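Local coordinates for protein DNA ligase (Archaeoglobus fulgidus, PDB 3GDE) that probably seals nicks in double-stranded DNA during replication, recombination and repair, using ATP and magnesium, at residues 295-306 and 334-345. Sequence-based numbering, arbitrary orientation.
Sequences GVILDGEVIAVK and PLEAHFFDILYH
Asp299 O is gripped by two backbone donors. Phe340 N lies 3.0 Å from it, in the carbonyl plane, and Asp341 N lies 3.2 Å from it, tilted off that plane. Phe340 and Asp341 thus both face Asp299, a classic beta bulge. A second one sets Leu343 and Tyr344 against Ile297, whose O takes a straight 2.8 Å bond from Leu343 N and a weak one from Tyr344 N. From Glu301 to Ala304 the antiparallel pairing is regular, with Glu301 N 2.7 Å from His338 O. The first bulge falls at Phe340, a predicted ATP-binding residue. CG of Phe340 sits between its own backbone N and carbonyl carbon (chi1 57°), which folds the ring back over the neighbouring strand. Asp299 O lies 3.8 Å above the ring centre, and CE2 of Phe340 touches Gly300 C. A leucine in place of Phe340 has no flat ring, and would probably leave Asp299 O and the Gly300 backbone less well covered. Both segments belong to the adenylation domain of the ligase, where Glu301 is also predicted to bind ATP. Asp299 also salt-bridges Arg257, another predicted ATP-binding residue, and bonds to Tyr409 OH. On the other sheet face, Leu298 CD1 makes a CH-pi contact 3.8 Å from the Phe339 ring centroid, almost on the ring normal. Gly300, with no side chain, lets CD1 of the same ring come close to its CA. Leu298 CD2 packs on Ile342 CG1. Back on the face of Asp299 and Glu301, Ile303 CD1 meets the His338 ring obliquely, 3.4 Å from NE2, and the methyls of Val305 lie against the Glu336 carboxylate.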
ATOM      1  N   GLY A 295       4.912  12.581  23.610  1.00 35.79           N
ATOM      2  CA  GLY A 295       6.217  11.957  23.346  1.00 34.50           C
ATOM      3  C   GLY A 295       6.148  10.462  23.084  1.00 33.37           C
ATOM      4  O   GLY A 295       7.086   9.731  23.400  1.00 33.12           O
ATOM      5  N   VAL A 296       5.031  10.008  22.516  1.00 32.48           N
ATOM      6  CA  VAL A 296       4.822   8.580  22.253  1.00 31.94           C
ATOM      7  C   VAL A 296       4.422   8.263  20.810  1.00 31.38           C
ATOM      8  O   VAL A 296       3.954   9.132  20.055  1.00 31.17           O
ATOM      9  CB  VAL A 296       3.792   7.911  23.238  1.00 31.80           C
ATOM     10  CG1 VAL A 296       4.230   8.056  24.685  1.00 31.95           C
ATOM     11  CG2 VAL A 296       2.396   8.472  23.043  1.00 31.58           C
ATOM     12  N   ILE A 297       4.627   7.001  20.440  1.00 30.92           N
ATOM     13  CA  ILE A 297       4.057   6.446  19.223  1.00 30.28           C
ATOM     14  C   ILE A 297       3.389   5.143  19.630  1.00 30.04           C
ATOM     15  O   ILE A 297       4.035   4.223  20.132  1.00 29.17           O
ATOM     16  CB  ILE A 297       5.111   6.228  18.117  1.00 30.43           C
ATOM     17  CG1 ILE A 297       5.639   7.572  17.645  1.00 29.57           C
ATOM     18  CG2 ILE A 297       4.503   5.433  16.941  1.00 29.90           C
ATOM     19  CD1 ILE A 297       6.987   7.510  17.002  1.00 33.45           C
ATOM     20  N   LEU A 298       2.079   5.099  19.431  1.00 29.93           N
ATOM     21  CA  LEU A 298       1.262   3.986  19.908  1.00 30.37           C
ATOM     22  C   LEU A 298       0.681   3.169  18.767  1.00 30.13           C
ATOM     23  O   LEU A 298       0.309   3.725  17.735  1.00 29.75           O
ATOM     24  CB  LEU A 298       0.105   4.515  20.772  1.00 29.90           C
ATOM     25  CG  LEU A 298       0.416   5.376  21.998  1.00 30.64           C
ATOM     26  CD1 LEU A 298      -0.874   5.771  22.699  1.00 30.99           C
ATOM     27  CD2 LEU A 298       1.348   4.667  22.965  1.00 29.51           C
ATOM     28  N   ASP A 299       0.595   1.859  18.982  1.00 30.55           N
ATOM     29  CA  ASP A 299      -0.168   0.951  18.132  1.00 31.19           C
ATOM     30  C   ASP A 299      -1.552   0.698  18.729  1.00 30.59           C
ATOM     31  O   ASP A 299      -1.675   0.333  19.896  1.00 29.63           O
ATOM     32  CB  ASP A 299       0.569  -0.385  17.984  1.00 32.05           C
ATOM     33  CG  ASP A 299       1.187  -0.582  16.603  1.00 35.49           C
ATOM     34  OD1 ASP A 299       1.488   0.422  15.889  1.00 37.62           O
ATOM     35  OD2 ASP A 299       1.374  -1.768  16.234  1.00 37.55           O
ATOM     36  N   GLY A 300      -2.589   0.871  17.913  1.00 30.63           N
ATOM     37  CA  GLY A 300      -3.956   0.699  18.374  1.00 31.05           C
ATOM     38  C   GLY A 300      -4.980   0.215  17.359  1.00 31.49           C
ATOM     39  O   GLY A 300      -4.699   0.054  16.174  1.00 30.89           O
ATOM     40  N   GLU A 301      -6.190  -0.016  17.853  1.00 32.03           N
ATOM     41  CA  GLU A 301      -7.318  -0.334  17.010  1.00 32.70           C
ATOM     42  C   GLU A 301      -8.404   0.721  17.194  1.00 32.59           C
ATOM     43  O   GLU A 301      -8.801   1.036  18.324  1.00 32.21           O
ATOM     44  CB  GLU A 301      -7.849  -1.719  17.365  1.00 33.02           C
ATOM     45  CG  GLU A 301      -8.560  -2.415  16.231  1.00 34.81           C
ATOM     46  CD  GLU A 301      -7.625  -3.115  15.257  1.00 37.11           C
ATOM     47  OE1 GLU A 301      -8.076  -3.390  14.122  1.00 41.27           O
ATOM     48  OE2 GLU A 301      -6.464  -3.410  15.600  1.00 36.71           O
ATOM     49  N   VAL A 302      -8.866   1.283  16.083  1.00 32.59           N
ATOM     50  CA  VAL A 302     -10.012   2.192  16.110  1.00 32.66           C
ATOM     51  C   VAL A 302     -11.282   1.403  15.769  1.00 33.21           C
ATOM     52  O   VAL A 302     -11.329   0.680  14.762  1.00 32.63           O
ATOM     53  CB  VAL A 302      -9.811   3.388  15.152  1.00 32.42           C
ATOM     54  CG1 VAL A 302     -11.079   4.211  15.026  1.00 32.31           C
ATOM     55  CG2 VAL A 302      -8.692   4.267  15.660  1.00 33.07           C
ATOM     56  N   ILE A 303     -12.298   1.520  16.619  1.00 33.73           N
ATOM     57  CA  ILE A 303     -13.559   0.831  16.375  1.00 34.98           C
ATOM     58  C   ILE A 303     -14.716   1.819  16.293  1.00 35.98           C
ATOM     59  O   ILE A 303     -14.704   2.867  16.947  1.00 36.36           O
ATOM     60  CB  ILE A 303     -13.852  -0.305  17.415  1.00 34.96           C
ATOM     61  CG1 ILE A 303     -14.098   0.274  18.816  1.00 34.89           C
ATOM     62  CG2 ILE A 303     -12.740  -1.360  17.412  1.00 34.44           C
ATOM     63  CD1 ILE A 303     -14.363  -0.759  19.893  1.00 35.20           C
ATOM     64  N   ALA A 304     -15.705   1.492  15.470  1.00 37.00           N
ATOM     65  CA  ALA A 304     -16.907   2.301  15.367  1.00 38.16           C
ATOM     66  C   ALA A 304     -17.898   1.818  16.414  1.00 39.33           C
ATOM     67  O   ALA A 304     -18.119   0.619  16.552  1.00 39.28           O
ATOM     68  CB  ALA A 304     -17.498   2.209  13.973  1.00 37.80           C
ATOM     69  N   VAL A 305     -18.465   2.755  17.174  1.00 41.07           N
ATOM     70  CA  VAL A 305     -19.496   2.443  18.175  1.00 42.57           C
ATOM     71  C   VAL A 305     -20.734   3.320  17.967  1.00 43.77           C
ATOM     72  O   VAL A 305     -20.639   4.420  17.427  1.00 44.14           O
ATOM     73  CB  VAL A 305     -18.973   2.562  19.637  1.00 42.53           C
ATOM     74  CG1 VAL A 305     -17.827   1.587  19.882  1.00 41.90           C
ATOM     75  CG2 VAL A 305     -18.542   3.983  19.954  1.00 42.46           C
ATOM     76  N   LYS A 306     -21.896   2.820  18.371  1.00 45.17           N
ATOM     77  CA  LYS A 306     -23.141   3.572  18.212  1.00 46.62           C
ATOM     78  C   LYS A 306     -24.146   3.182  19.298  1.00 47.21           C
ATOM     79  O   LYS A 306     -24.522   2.009  19.424  1.00 47.29           O
ATOM     80  CB  LYS A 306     -23.718   3.384  16.800  1.00 46.68           C
ATOM     81  CG  LYS A 306     -24.864   4.336  16.429  1.00 47.81           C
ATOM     82  CD  LYS A 306     -24.392   5.755  16.123  1.00 48.37           C
ATOM     83  CE  LYS A 306     -25.427   6.501  15.273  1.00 50.08           C
ATOM     84  NZ  LYS A 306     -25.109   7.954  15.080  1.00 49.38           N
ATOM     85  N   PRO A 334     -19.579   7.647  15.367  1.00 43.39           N
ATOM     86  CA  PRO A 334     -18.686   7.814  16.515  1.00 42.60           C
ATOM     87  C   PRO A 334     -17.592   6.742  16.569  1.00 41.70           C
ATOM     88  O   PRO A 334     -17.774   5.639  16.044  1.00 41.39           O
ATOM     89  CB  PRO A 334     -19.627   7.662  17.719  1.00 42.47           C
ATOM     90  CG  PRO A 334     -20.987   8.015  17.177  1.00 43.22           C
ATOM     91  CD  PRO A 334     -20.971   7.421  15.799  1.00 43.55           C
ATOM     92  N   LEU A 335     -16.466   7.075  17.196  1.00 40.48           N
ATOM     93  CA  LEU A 335     -15.338   6.158  17.274  1.00 39.67           C
ATOM     94  C   LEU A 335     -14.736   6.105  18.665  1.00 39.26           C
ATOM     95  O   LEU A 335     -14.867   7.048  19.446  1.00 38.96           O
ATOM     96  CB  LEU A 335     -14.242   6.561  16.286  1.00 39.44           C
ATOM     97  CG  LEU A 335     -14.556   6.708  14.797  1.00 39.26           C
ATOM     98  CD1 LEU A 335     -13.382   7.379  14.083  1.00 38.52           C
ATOM     99  CD2 LEU A 335     -14.893   5.376  14.157  1.00 38.29           C
ATOM    100  N   GLU A 336     -14.075   4.988  18.966  1.00 38.63           N
ATOM    101  CA  GLU A 336     -13.157   4.926  20.097  1.00 37.92           C
ATOM    102  C   GLU A 336     -11.897   4.160  19.726  1.00 37.18           C
ATOM    103  O   GLU A 336     -11.893   3.396  18.760  1.00 36.84           O
ATOM    104  CB  GLU A 336     -13.819   4.365  21.353  1.00 38.08           C
ATOM    105  CG  GLU A 336     -14.592   3.096  21.159  1.00 39.29           C
ATOM    106  CD  GLU A 336     -15.470   2.787  22.343  1.00 40.24           C
ATOM    107  OE1 GLU A 336     -15.219   1.768  23.012  1.00 41.43           O
ATOM    108  OE2 GLU A 336     -16.401   3.572  22.612  1.00 41.31           O
ATOM    109  N   ALA A 337     -10.831   4.398  20.487  1.00 36.22           N
ATOM    110  CA  ALA A 337      -9.525   3.819  20.201  1.00 35.36           C
ATOM    111  C   ALA A 337      -9.070   2.941  21.353  1.00 34.68           C
ATOM    112  O   ALA A 337      -9.210   3.312  22.516  1.00 34.58           O
ATOM    113  CB  ALA A 337      -8.499   4.915  19.922  1.00 35.17           C
ATOM    114  N   HIS A 338      -8.542   1.769  21.006  1.00 33.81           N
ATOM    115  CA  HIS A 338      -8.001   0.816  21.967  1.00 33.06           C
ATOM    116  C   HIS A 338      -6.549   0.547  21.626  1.00 32.51           C
ATOM    117  O   HIS A 338      -6.239  -0.018  20.575  1.00 32.94           O
ATOM    118  CB  HIS A 338      -8.795  -0.489  21.951  1.00 32.96           C
ATOM    119  CG  HIS A 338     -10.242  -0.320  22.301  1.00 33.00           C
ATOM    120  ND1 HIS A 338     -10.799  -0.862  23.438  1.00 32.79           N
ATOM    121  CD2 HIS A 338     -11.241   0.342  21.672  1.00 32.12           C
ATOM    122  CE1 HIS A 338     -12.080  -0.551  23.490  1.00 32.75           C
ATOM    123  NE2 HIS A 338     -12.372   0.186  22.434  1.00 32.70           N
ATOM    124  N   PHE A 339      -5.663   0.962  22.521  1.00 31.56           N
ATOM    125  CA  PHE A 339      -4.239   0.821  22.319  1.00 30.87           C
ATOM    126  C   PHE A 339      -3.716  -0.464  22.940  1.00 30.38           C
ATOM    127  O   PHE A 339      -4.163  -0.864  24.015  1.00 30.09           O
ATOM    128  CB  PHE A 339      -3.503   2.063  22.840  1.00 30.77           C
ATOM    129  CG  PHE A 339      -3.845   3.314  22.083  1.00 30.86           C
ATOM    130  CD1 PHE A 339      -3.390   3.497  20.777  1.00 29.49           C
ATOM    131  CD2 PHE A 339      -4.645   4.307  22.662  1.00 31.20           C
ATOM    132  CE1 PHE A 339      -3.719   4.652  20.063  1.00 29.32           C
ATOM    133  CE2 PHE A 339      -4.971   5.476  21.952  1.00 29.78           C
ATOM    134  CZ  PHE A 339      -4.506   5.640  20.648  1.00 29.57           C
ATOM    135  N   PHE A 340      -2.795  -1.120  22.229  1.00 29.83           N
ATOM    136  CA  PHE A 340      -2.230  -2.399  22.659  1.00 29.29           C
ATOM    137  C   PHE A 340      -0.705  -2.450  22.636  1.00 29.04           C
ATOM    138  O   PHE A 340      -0.112  -3.402  23.130  1.00 28.96           O
ATOM    139  CB  PHE A 340      -2.817  -3.568  21.854  1.00 29.31           C
ATOM    140  CG  PHE A 340      -2.626  -3.464  20.355  1.00 29.62           C
ATOM    141  CD1 PHE A 340      -1.425  -3.851  19.753  1.00 29.74           C
ATOM    142  CD2 PHE A 340      -3.671  -3.032  19.536  1.00 30.17           C
ATOM    143  CE1 PHE A 340      -1.252  -3.782  18.366  1.00 29.07           C
ATOM    144  CE2 PHE A 340      -3.502  -2.947  18.141  1.00 29.84           C
ATOM    145  CZ  PHE A 340      -2.285  -3.329  17.560  1.00 29.19           C
ATOM    146  N   ASP A 341      -0.072  -1.440  22.048  1.00 29.04           N
ATOM    147  CA  ASP A 341       1.384  -1.369  22.038  1.00 29.64           C
ATOM    148  C   ASP A 341       1.947   0.051  21.913  1.00 29.45           C
ATOM    149  O   ASP A 341       1.233   0.999  21.587  1.00 29.56           O
ATOM    150  CB  ASP A 341       1.972  -2.282  20.951  1.00 29.72           C
ATOM    151  CG  ASP A 341       3.168  -3.072  21.443  1.00 30.69           C
ATOM    152  OD1 ASP A 341       3.947  -2.546  22.269  1.00 32.08           O
ATOM    153  OD2 ASP A 341       3.330  -4.224  21.007  1.00 30.76           O
ATOM    154  N   ILE A 342       3.241   0.167  22.180  1.00 29.52           N
ATOM    155  CA  ILE A 342       3.955   1.439  22.172  1.00 29.67           C
ATOM    156  C   ILE A 342       5.339   1.202  21.554  1.00 30.03           C
ATOM    157  O   ILE A 342       6.026   0.237  21.897  1.00 29.39           O
ATOM    158  CB  ILE A 342       4.023   2.049  23.612  1.00 29.89           C
ATOM    159  CG1 ILE A 342       4.791   3.382  23.633  1.00 29.05           C
ATOM    160  CG2 ILE A 342       4.570   1.013  24.638  1.00 29.09           C
ATOM    161  CD1 ILE A 342       4.627   4.156  24.929  1.00 29.80           C
ATOM    162  N   LEU A 343       5.726   2.060  20.614  1.00 30.78           N
ATOM    163  CA  LEU A 343       6.956   1.849  19.840  1.00 31.77           C
ATOM    164  C   LEU A 343       7.983   2.909  20.209  1.00 32.78           C
ATOM    165  O   LEU A 343       9.190   2.734  20.026  1.00 32.79           O
ATOM    166  CB  LEU A 343       6.694   1.898  18.326  1.00 31.19           C
ATOM    167  CG  LEU A 343       5.404   1.405  17.637  1.00 32.17           C
ATOM    168  CD1 LEU A 343       5.685   1.118  16.155  1.00 30.21           C
ATOM    169  CD2 LEU A 343       4.753   0.198  18.290  1.00 30.91           C
ATOM    170  N   TYR A 344       7.476   4.015  20.733  1.00 33.97           N
ATOM    171  CA  TYR A 344       8.286   5.164  21.049  1.00 35.14           C
ATOM    172  C   TYR A 344       7.771   5.786  22.328  1.00 35.61           C
ATOM    173  O   TYR A 344       6.582   6.048  22.472  1.00 35.27           O
ATOM    174  CB  TYR A 344       8.217   6.163  19.906  1.00 35.34           C
ATOM    175  CG  TYR A 344       9.195   7.303  20.003  1.00 35.96           C
ATOM    176  CD1 TYR A 344       8.898   8.440  20.762  1.00 35.76           C
ATOM    177  CD2 TYR A 344      10.419   7.255  19.323  1.00 36.63           C
ATOM    178  CE1 TYR A 344       9.795   9.500  20.850  1.00 36.53           C
ATOM    179  CE2 TYR A 344      11.326   8.324  19.393  1.00 36.69           C
ATOM    180  CZ  TYR A 344      11.002   9.438  20.162  1.00 36.59           C
ATOM    181  OH  TYR A 344      11.882  10.488  20.253  1.00 36.71           O
ATOM    182  N   HIS A 345       8.686   5.997  23.259  1.00 36.93           N
ATOM    183  CA  HIS A 345       8.385   6.637  24.528  1.00 38.64           C
ATOM    184  C   HIS A 345       9.641   7.400  24.914  1.00 39.25           C
ATOM    185  O   HIS A 345      10.555   6.851  25.545  1.00 39.15           O
ATOM    186  CB  HIS A 345       8.006   5.590  25.573  1.00 39.11           C
ATOM    187  CG  HIS A 345       7.857   6.140  26.956  1.00 41.47           C
ATOM    188  ND1 HIS A 345       8.877   6.109  27.882  1.00 42.90           N
ATOM    189  CD2 HIS A 345       6.808   6.737  27.569  1.00 42.97           C
ATOM    190  CE1 HIS A 345       8.462   6.663  29.008  1.00 44.62           C
ATOM    191  NE2 HIS A 345       7.209   7.052  28.845  1.00 44.24           N
TER
HETATM  192  O   HOH W   1     -19.810   4.396  14.933  1.00 47.55           O